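Local atomic coordinates of putative amidohydrolase/peptidase (Burkholderia cenocepacia, PDB entry 4WJB), a protein that probably hydrolyses carbon-nitrogen bonds other than peptide bonds, as a zinc-dependent member of the peptidase M20 family. Residues Ala255-Ser260 against Ala320-Glu325; Arg227-Thr232 against Ala314-Leu319; Cys67-Arg70 against Asn76-Ala79. One frame throughout, in Å; residues are numbered along the deposited sequence.

Contact 1 of 3, residues Ala255-Ser260 against Ala320-Glu325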
loop_
_atom_site.group_PDB
_atom_site.type_symbol
_atom_site.label_atom_id
_atom_site.label_comp_id
_atom_site.label_asym_id
_atom_site.label_seq_id
_atom_site.Cartn_x
_atom_site.Cartn_y
_atom_site.Cartn_z
ATOM N N ALA A 255 0.445 -6.748 8.805
ATOM C CA ALA A 255 1.385 -5.710 8.418
ATOM C C ALA A 255 1.235 -4.489 9.320
ATOM O O ALA A 255 2.227 -3.914 9.755
ATOM C CB ALA A 255 1.185 -5.327 6.963
ATOM N N ALA A 256 -0.010 -4.112 9.605
ATOM C CA ALA A 256 -0.291 -2.979 10.484
ATOM C C ALA A 256 0.376 -3.159 11.840
ATOM O O ALA A 256 0.989 -2.231 12.369
ATOM C CB ALA A 256 -1.791 -2.797 10.653
ATOM N N ARG A 257 0.257 -4.362 12.397
ATOM C CA ARG A 257 0.910 -4.688 13.657
ATOM C C ARG A 257 2.422 -4.478 13.569
ATOM O O ARG A 257 3.032 -3.956 14.499
ATOM C CB ARG A 257 0.608 -6.133 14.063
ATOM C CG ARG A 257 -0.852 -6.410 14.358
ATOM C CD ARG A 257 -1.073 -7.894 14.647
ATOM N NE ARG A 257 -2.488 -8.223 14.798
ATOM C CZ ARG A 257 -3.096 -8.398 15.967
ATOM N NH1 ARG A 257 -2.411 -8.276 17.100
ATOM N NH2 ARG A 257 -4.388 -8.698 16.008
ATOM N N MET A 258 3.020 -4.887 12.453
ATOM C CA MET A 258 4.466 -4.772 12.278
ATOM C C MET A 258 4.899 -3.322 12.065
ATOM O O MET A 258 5.952 -2.904 12.548
ATOM C CB MET A 258 4.939 -5.633 11.103
ATOM C CG MET A 258 4.789 -7.126 11.319
ATOM S SD MET A 258 5.568 -7.698 12.839
ATOM C CE MET A 258 7.268 -7.205 12.567
ATOM N N ILE A 259 4.089 -2.569 11.328
ATOM C CA ILE A 259 4.361 -1.158 11.067
ATOM C C ILE A 259 4.385 -0.377 12.379
ATOM O O ILE A 259 5.282 0.438 12.619
ATOM C CB ILE A 259 3.309 -0.557 10.104
ATOM C CG1 ILE A 259 3.446 -1.188 8.719
ATOM C CG2 ILE A 259 3.456 0.954 10.003
ATOM C CD1 ILE A 259 2.332 -0.818 7.758
ATOM N N SER A 260 3.407 -0.652 13.235
ATOM C CA SER A 260 3.328 -0.020 14.546
ATOM C C SER A 260 4.513 -0.415 15.413
ATOM O O SER A 260 5.039 0.407 16.176
ATOM C CB SER A 260 2.020 -0.398 15.250
ATOM O OG SER A 260 0.898 0.069 14.525
ATOM N N ALA A 320 7.930 -13.252 13.967
ATOM C CA ALA A 320 7.604 -14.641 14.271
ATOM C C ALA A 320 6.414 -14.742 15.221
ATOM O O ALA A 320 5.537 -15.595 15.047
ATOM C CB ALA A 320 8.807 -15.348 14.862
ATOM N N ARG A 321 6.390 -13.870 16.224
ATOM C CA ARG A 321 5.300 -13.841 17.192
ATOM C C ARG A 321 3.978 -13.496 16.509
ATOM O O ARG A 321 2.943 -14.094 16.800
ATOM C CB ARG A 321 5.595 -12.833 18.307
ATOM C CG ARG A 321 5.217 -13.317 19.701
ATOM C CD ARG A 321 4.705 -12.178 20.567
ATOM N NE ARG A 321 3.426 -11.675 20.078
ATOM C CZ ARG A 321 3.114 -10.387 19.974
ATOM N NH1 ARG A 321 3.990 -9.459 20.332
ATOM N NH2 ARG A 321 1.924 -10.024 19.515
ATOM N N VAL A 322 4.024 -12.533 15.595
ATOM C CA VAL A 322 2.828 -12.089 14.893
ATOM C C VAL A 322 2.318 -13.155 13.927
ATOM O O VAL A 322 1.115 -13.409 13.852
ATOM C CB VAL A 322 3.086 -10.776 14.129
ATOM C CG1 VAL A 322 1.961 -10.485 13.150
ATOM C CG2 VAL A 322 3.248 -9.626 15.109
ATOM N N ALA A 323 3.233 -13.783 13.195
ATOM C CA ALA A 323 2.860 -14.847 12.272
ATOM C C ALA A 323 2.180 -15.981 13.030
ATOM O O ALA A 323 1.143 -16.494 12.603
ATOM C CB ALA A 323 4.074 -15.358 11.523
ATOM N N ASP A 324 2.768 -16.354 14.164
ATOM C CA ASP A 324 2.201 -17.375 15.041
ATOM C C ASP A 324 0.787 -17.021 15.497
ATOM O O ASP A 324 -0.140 -17.818 15.353
ATOM C CB ASP A 324 3.105 -17.585 16.261
ATOM C CG ASP A 324 2.395 -18.300 17.403
ATOM O OD1 ASP A 324 1.768 -17.617 18.241
ATOM O OD2 ASP A 324 2.469 -19.547 17.464
ATOM N N GLU A 325 0.630 -15.817 16.041
ATOM C CA GLU A 325 -0.627 -15.408 16.658
ATOM C C GLU A 325 -1.733 -15.115 15.644
ATOM O O GLU A 325 -2.919 -15.222 15.964
ATOM C CB GLU A 325 -0.402 -14.178 17.539
#

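Contact 2 of 3, residues Arg227-Thr232 against Ala314-Leu319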
loop_
_atom_site.group_PDB
_atom_site.type_symbol
_atom_site.label_atom_id
_atom_site.label_comp_id
_atom_site.label_asym_id
_atom_site.label_seq_id
_atom_site.Cartn_x
_atom_site.Cartn_y
_atom_site.Cartn_z
ATOM N N ARG A 227 20.329 -1.220 7.867
ATOM C CA ARG A 227 19.865 -2.564 7.531
ATOM C C ARG A 227 18.497 -2.465 6.850
ATOM O O ARG A 227 17.558 -1.908 7.421
ATOM C CB ARG A 227 19.764 -3.450 8.778
ATOM C CG ARG A 227 20.963 -3.391 9.709
ATOM C CD ARG A 227 21.896 -4.578 9.535
ATOM N NE ARG A 227 23.093 -4.431 10.361
ATOM C CZ ARG A 227 23.322 -5.088 11.494
ATOM N NH1 ARG A 227 22.445 -5.970 11.952
ATOM N NH2 ARG A 227 24.446 -4.871 12.165
ATOM N N TRP A 228 18.386 -2.995 5.635
ATOM C CA TRP A 228 17.125 -2.954 4.896
ATOM C C TRP A 228 16.515 -4.349 4.796
ATOM O O TRP A 228 17.237 -5.337 4.645
ATOM C CB TRP A 228 17.322 -2.389 3.484
ATOM C CG TRP A 228 17.782 -0.963 3.416
ATOM C CD1 TRP A 228 18.326 -0.220 4.424
ATOM C CD2 TRP A 228 17.737 -0.107 2.267
ATOM N NE1 TRP A 228 18.625 1.042 3.973
ATOM C CE2 TRP A 228 18.274 1.140 2.654
ATOM C CE3 TRP A 228 17.292 -0.272 0.950
ATOM C CZ2 TRP A 228 18.375 2.215 1.773
ATOM C CZ3 TRP A 228 17.395 0.798 0.075
ATOM C CH2 TRP A 228 17.936 2.026 0.492
ATOM N N TYR A 229 15.187 -4.414 4.859
ATOM C CA TYR A 229 14.471 -5.683 4.806
ATOM C C TYR A 229 13.282 -5.630 3.853
ATOM O O TYR A 229 12.717 -4.566 3.598
ATOM C CB TYR A 229 13.962 -6.089 6.194
ATOM C CG TYR A 229 15.016 -6.147 7.273
ATOM C CD1 TYR A 229 15.400 -4.998 7.950
ATOM C CD2 TYR A 229 15.611 -7.351 7.630
ATOM C CE1 TYR A 229 16.358 -5.039 8.939
ATOM C CE2 TYR A 229 16.574 -7.404 8.625
ATOM C CZ TYR A 229 16.939 -6.241 9.275
ATOM O OH TYR A 229 17.890 -6.264 10.265
ATOM N N GLU A 230 12.913 -6.794 3.334
ATOM C CA GLU A 230 11.645 -6.966 2.645
ATOM C C GLU A 230 10.851 -8.034 3.378
ATOM O O GLU A 230 11.390 -9.089 3.721
ATOM C CB GLU A 230 11.858 -7.347 1.179
ATOM C CG GLU A 230 12.410 -6.211 0.337
ATOM C CD GLU A 230 12.585 -6.594 -1.113
ATOM O OE1 GLU A 230 12.558 -7.804 -1.413
ATOM O OE2 GLU A 230 12.750 -5.685 -1.953
ATOM N N VAL A 231 9.581 -7.746 3.640
ATOM C CA VAL A 231 8.727 -8.654 4.387
ATOM C C VAL A 231 7.458 -8.970 3.607
ATOM O O VAL A 231 6.754 -8.065 3.160
ATOM C CB VAL A 231 8.331 -8.079 5.759
ATOM C CG1 VAL A 231 7.377 -9.031 6.472
ATOM C CG2 VAL A 231 9.566 -7.816 6.608
ATOM N N THR A 232 7.179 -10.257 3.439
ATOM C CA THR A 232 5.939 -10.685 2.802
ATOM C C THR A 232 5.081 -11.483 3.772
ATOM O O THR A 232 5.511 -12.506 4.303
ATOM C CB THR A 232 6.205 -11.532 1.546
ATOM O OG1 THR A 232 6.805 -10.710 0.540
ATOM C CG2 THR A 232 4.903 -12.103 1.004
ATOM N N ALA A 314 15.047 -7.969 17.238
ATOM C CA ALA A 314 13.725 -7.597 17.740
ATOM C C ALA A 314 12.664 -7.698 16.646
ATOM O O ALA A 314 11.562 -8.203 16.877
ATOM C CB ALA A 314 13.755 -6.193 18.324
ATOM N N LEU A 315 13.007 -7.217 15.455
ATOM C CA LEU A 315 12.110 -7.272 14.309
ATOM C C LEU A 315 11.770 -8.714 13.940
ATOM O O LEU A 315 10.604 -9.050 13.733
ATOM C CB LEU A 315 12.730 -6.560 13.107
ATOM C CG LEU A 315 11.974 -6.644 11.778
ATOM C CD1 LEU A 315 10.636 -5.929 11.854
ATOM C CD2 LEU A 315 12.822 -6.075 10.647
ATOM N N ARG A 316 12.795 -9.556 13.863
ATOM C CA ARG A 316 12.616 -10.956 13.501
ATOM C C ARG A 316 11.829 -11.723 14.561
ATOM O O ARG A 316 11.038 -12.607 14.234
ATOM C CB ARG A 316 13.974 -11.624 13.267
ATOM C CG ARG A 316 14.700 -11.110 12.031
ATOM C CD ARG A 316 16.097 -11.714 11.895
ATOM N NE ARG A 316 16.769 -11.243 10.686
ATOM C CZ ARG A 316 16.674 -11.844 9.505
ATOM N NH1 ARG A 316 15.938 -12.938 9.376
ATOM N NH2 ARG A 316 17.312 -11.354 8.450
ATOM N N ALA A 317 12.045 -11.381 15.827
ATOM C CA ALA A 317 11.340 -12.041 16.920
ATOM C C ALA A 317 9.857 -11.691 16.904
ATOM O O ALA A 317 9.002 -12.564 17.051
ATOM C CB ALA A 317 11.959 -11.666 18.259
ATOM N N GLU A 318 9.554 -10.411 16.717
ATOM C CA GLU A 318 8.170 -9.962 16.727
ATOM C C GLU A 318 7.430 -10.445 15.486
ATOM O O GLU A 318 6.247 -10.775 15.557
ATOM C CB GLU A 318 8.090 -8.440 16.833
ATOM C CG GLU A 318 6.665 -7.886 16.901
ATOM C CD GLU A 318 5.930 -8.258 18.182
ATOM O OE1 GLU A 318 6.538 -8.863 19.091
ATOM O OE2 GLU A 318 4.729 -7.939 18.288
ATOM N N LEU A 319 8.129 -10.492 14.354
ATOM C CA LEU A 319 7.536 -11.008 13.127
ATOM C C LEU A 319 7.078 -12.452 13.331
ATOM O O LEU A 319 5.971 -12.824 12.938
ATOM C CB LEU A 319 8.522 -10.920 11.964
ATOM C CG LEU A 319 7.949 -11.313 10.601
ATOM C CD1 LEU A 319 6.823 -10.368 10.220
ATOM C CD2 LEU A 319 9.028 -11.327 9.530
#

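Contact 3 of 3, residues Cys67-Arg70 against Asn76-Ala79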
loop_
_atom_site.group_PDB
_atom_site.type_symbol
_atom_site.label_atom_id
_atom_site.label_comp_id
_atom_site.label_asym_id
_atom_site.label_seq_id
_atom_site.Cartn_x
_atom_site.Cartn_y
_atom_site.Cartn_z
ATOM N N CYS A 67 47.336 28.760 -4.620
ATOM C CA CYS A 67 47.339 27.298 -4.565
ATOM C C CYS A 67 47.887 26.663 -5.838
ATOM O O CYS A 67 47.750 27.210 -6.928
ATOM C CB CYS A 67 45.930 26.762 -4.316
ATOM S SG CYS A 67 45.232 27.221 -2.727
ATOM N N THR A 68 48.496 25.492 -5.687
ATOM C CA THR A 68 48.841 24.662 -6.830
ATOM C C THR A 68 47.723 23.646 -7.065
ATOM O O THR A 68 47.414 22.837 -6.187
ATOM C CB THR A 68 50.174 23.926 -6.622
ATOM O OG1 THR A 68 51.228 24.880 -6.436
ATOM C CG2 THR A 68 50.491 23.054 -7.832
ATOM N N VAL A 69 47.119 23.693 -8.247
ATOM C CA VAL A 69 45.991 22.823 -8.563
ATOM C C VAL A 69 46.441 21.575 -9.319
ATOM O O VAL A 69 47.227 21.660 -10.258
ATOM C CB VAL A 69 44.925 23.580 -9.397
ATOM C CG1 VAL A 69 43.919 22.615 -10.005
ATOM C CG2 VAL A 69 44.221 24.618 -8.529
ATOM N N ARG A 70 45.958 20.415 -8.884
ATOM C CA ARG A 70 46.184 19.171 -9.608
ATOM C C ARG A 70 44.844 18.475 -9.813
ATOM O O ARG A 70 43.891 18.726 -9.072
ATOM C CB ARG A 70 47.164 18.262 -8.858
ATOM C CG ARG A 70 46.629 17.702 -7.556
ATOM C CD ARG A 70 47.708 16.952 -6.775
ATOM N NE ARG A 70 47.157 16.262 -5.612
ATOM C CZ ARG A 70 46.956 16.831 -4.425
ATOM N NH1 ARG A 70 47.262 18.111 -4.236
ATOM N NH2 ARG A 70 46.448 16.120 -3.425
ATOM N N ASN A 76 38.841 14.506 -9.853
ATOM C CA ASN A 76 38.881 15.183 -8.567
ATOM C C ASN A 76 39.863 16.343 -8.637
ATOM O O ASN A 76 40.969 16.196 -9.156
ATOM C CB ASN A 76 39.280 14.222 -7.449
ATOM C CG ASN A 76 38.310 13.072 -7.294
ATOM O OD1 ASN A 76 37.091 13.248 -7.395
ATOM N ND2 ASN A 76 38.847 11.881 -7.049
ATOM N N VAL A 77 39.450 17.498 -8.128
ATOM C CA VAL A 77 40.276 18.693 -8.207
ATOM C C VAL A 77 40.842 19.004 -6.834
ATOM O O VAL A 77 40.090 19.119 -5.867
ATOM C CB VAL A 77 39.471 19.899 -8.732
ATOM C CG1 VAL A 77 40.366 21.119 -8.886
ATOM C CG2 VAL A 77 38.809 19.548 -10.061
ATOM N N PHE A 78 42.166 19.139 -6.754
ATOM C CA PHE A 78 42.842 19.438 -5.493
ATOM C C PHE A 78 43.602 20.752 -5.600
ATOM O O PHE A 78 44.505 20.881 -6.421
ATOM C CB PHE A 78 43.826 18.326 -5.101
ATOM C CG PHE A 78 43.214 16.962 -5.023
ATOM C CD1 PHE A 78 43.115 16.167 -6.156
ATOM C CD2 PHE A 78 42.754 16.462 -3.814
ATOM C CE1 PHE A 78 42.560 14.901 -6.087
ATOM C CE2 PHE A 78 42.193 15.200 -3.740
ATOM C CZ PHE A 78 42.097 14.418 -4.881
ATOM N N ALA A 79 43.233 21.722 -4.771
ATOM C CA ALA A 79 43.964 22.982 -4.700
ATOM C C ALA A 79 44.850 22.967 -3.469
ATOM O O ALA A 79 44.346 22.943 -2.350
ATOM C CB ALA A 79 43.007 24.154 -4.652
#

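Contact 1 of 3, residues Ala255-Ser260 against Ala320-Glu325
NH2 of Arg257 forms a salt bridge with Glu263 OE2 of the second subunit, while CD of the same side chain comes loosely near Val322. The nearest atoms are Arg257 CD and Val322 CG1, 4.3 Å apart. The arginine thus serves two interfaces: its carbons face the neighbouring helix of its own chain, and its charged end reaches across the dimer. Its chain is extended from CG to NE, so CD approaches Val322 and the guanidinium leads away to the second subunit.

Val322 is the wedge of the contact. Its CB points toward helix 251-268, and its two methyls divide the work. CG1 meets Arg257. CG2 meets the sulfur of Met258, with Met258 SD 3.8 Å from Val322 CG2. Met258 SD is also 4.2 Å from Val322 CB. The two side chains run past each other in opposite directions, so this is a contact alongside and not end on. Met258 is folded at its last two torsions (chi2 -54°, chi3 -59°). The bend presents SD to the valine and sends the terminal methyl toward Leu315 and Leu319. Phe296 of strand 289-302 also packs on Met258.

No hydrogen bond joins the two segments. Arg257 NH1 and Arg321 NH2 are 5.3 Å apart. Their like charges probably repel mildly, but each residue has an acidic partner: Arg321 NH1 forms a salt bridge with Glu318 OE2. Beside Arg257, Ala256 and Ile259 pack on Ile259 and Ala256 of the second subunit.

The contact joins the two helices, 251-268 and 305-326, that pack on the beta-sheet of the M20 dimerisation domain. Helix 251-268 also faces the second subunit, an arrangement characteristic of dimers in this family.

Contact 2 of 3, residues Arg227-Thr232 against Ala314-Leu319
Tyr229 meets Leu315 and Arg316 where strand 217-234 packs against helix 305-326. Its CB points toward the helix. CG is anti to the carbonyl carbon, and chi2 of 84° turns one ring face to Leu315. CG, CD1 and CE1 all lie under the methyl CD2 of that leucine. Tyr229 CD1 to Leu315 CD2 is the closest pair, at 3.9 Å. Leu315 CD2 is 4.0 Å from the centroid of the Tyr229 ring and 13° off the ring normal. This is a CH-pi contact over the face. On the ring's other long edge, away from CD1 and CE1, CE2 meets the guanidinium of Arg316. NH2 of Arg316 comes in at the ring edge, near the ring plane, 4.0 Å from Tyr229 CE2. The ring and guanidinium planes are 71° apart, so the two groups do not stack. At the tip, Tyr229 OH hydrogen bonds to Asp312 OD1, and NE of Arg316 forms a salt bridge with the same oxygen. Asp312 thus holds both polar ends and probably helps fix the ring.

Further along, Val231 takes up the next helical turn. Val231 CG1 lies 4.0 Å from Leu319 CD1 and 4.2 Å from Leu319 CD2, the side chains passing in opposite directions. Val231 also packs on Phe296, and Leu315 on Phe300, both of strand 289-302.

Segments 227-232 and 314-319 run nearly parallel, their axes 12.0 Å apart at closest approach. The interface is thus mainly apolar, a helix packed on a sheet, bordered at one end by a carboxylate that pairs with both the phenol and the arginine.

Contact 3 of 3, residues Cys67-Arg70 against Asn76-Ala79
Arg70 and Phe78 form a hydrogen-bonded pair in the beta hairpin of strands 68-71 and 77-81, part of the zinc-binding domain of this M20 enzyme. The strands run antiparallel. Two backbone bonds join this pair. Arg70 N gives its proton to Phe78 O at 2.9 Å, with an N-H...O angle of 164°. Phe78 N gives its own to Arg70 O, also at 2.9 Å. Phe78 O has a second, weaker visitor: Val69 CA lies 3.3 Å from Phe78 O in a CA-H...O contact.

The side chains of Arg70 and Phe78 stack on one face of the sheet. CG of Arg70 sits between the backbone N and the carbonyl carbon (chi1 68°), and the chain is then extended to NE. This brings the guanidinium flat over Phe78, the planes 9° apart and the centres of the Arg70 guanidinium and the Phe78 ring 4.5 Å apart. The overlap is displaced toward the root of the ring. Phe78 CB lies beneath the middle of the guanidinium, and NH2 comes nearest CG and CD2 of the ring. Arg70 NH2 also forms a salt bridge with Asp134 and a hydrogen bond with Tyr194 OH. These polar partners probably help hold the guanidinium flat.

Apolar contacts make up the other face, with helix 49-64 packed against it. Val69 and Ala79 are a non-hydrogen-bonded pair. Val69 splits its methyls: CG1 meets Val77 CG1 at 4.0 Å, and CG2 meets Ala79 CB at 4.1 Å. Val69 and Val77 both pack on Val59 of the helix, and Ala79 on Ala62. Strand 77-81 pairs on its other edge with strand 133-138. At the open end of the hairpin, away from the turn, Cys67 CB rests on Ala79 CB, 3.9 Å away.

Contact 3 comes first along the chain and closes before the others open. Contacts 1 and 2 follow, their segments alternating in the order 227-232, 255-260, 314-319, 320-325. Their centres are about 10 Å apart and both use helix 305-326. Met258 joins them, its CE packing 3.7 Å from Leu315 CD1. Together they form part of one helix-on-sheet core in the dimerisation domain, and both reach the second subunit. Contact 3 lies on the opposite side of the chain's centre, its centre about 55 Å from that of contact 1 and about 47 Å from that of contact 2. The regions belong to separate domains: the hairpin to the zinc-binding domain, the helices and strand to the dimerisation domain.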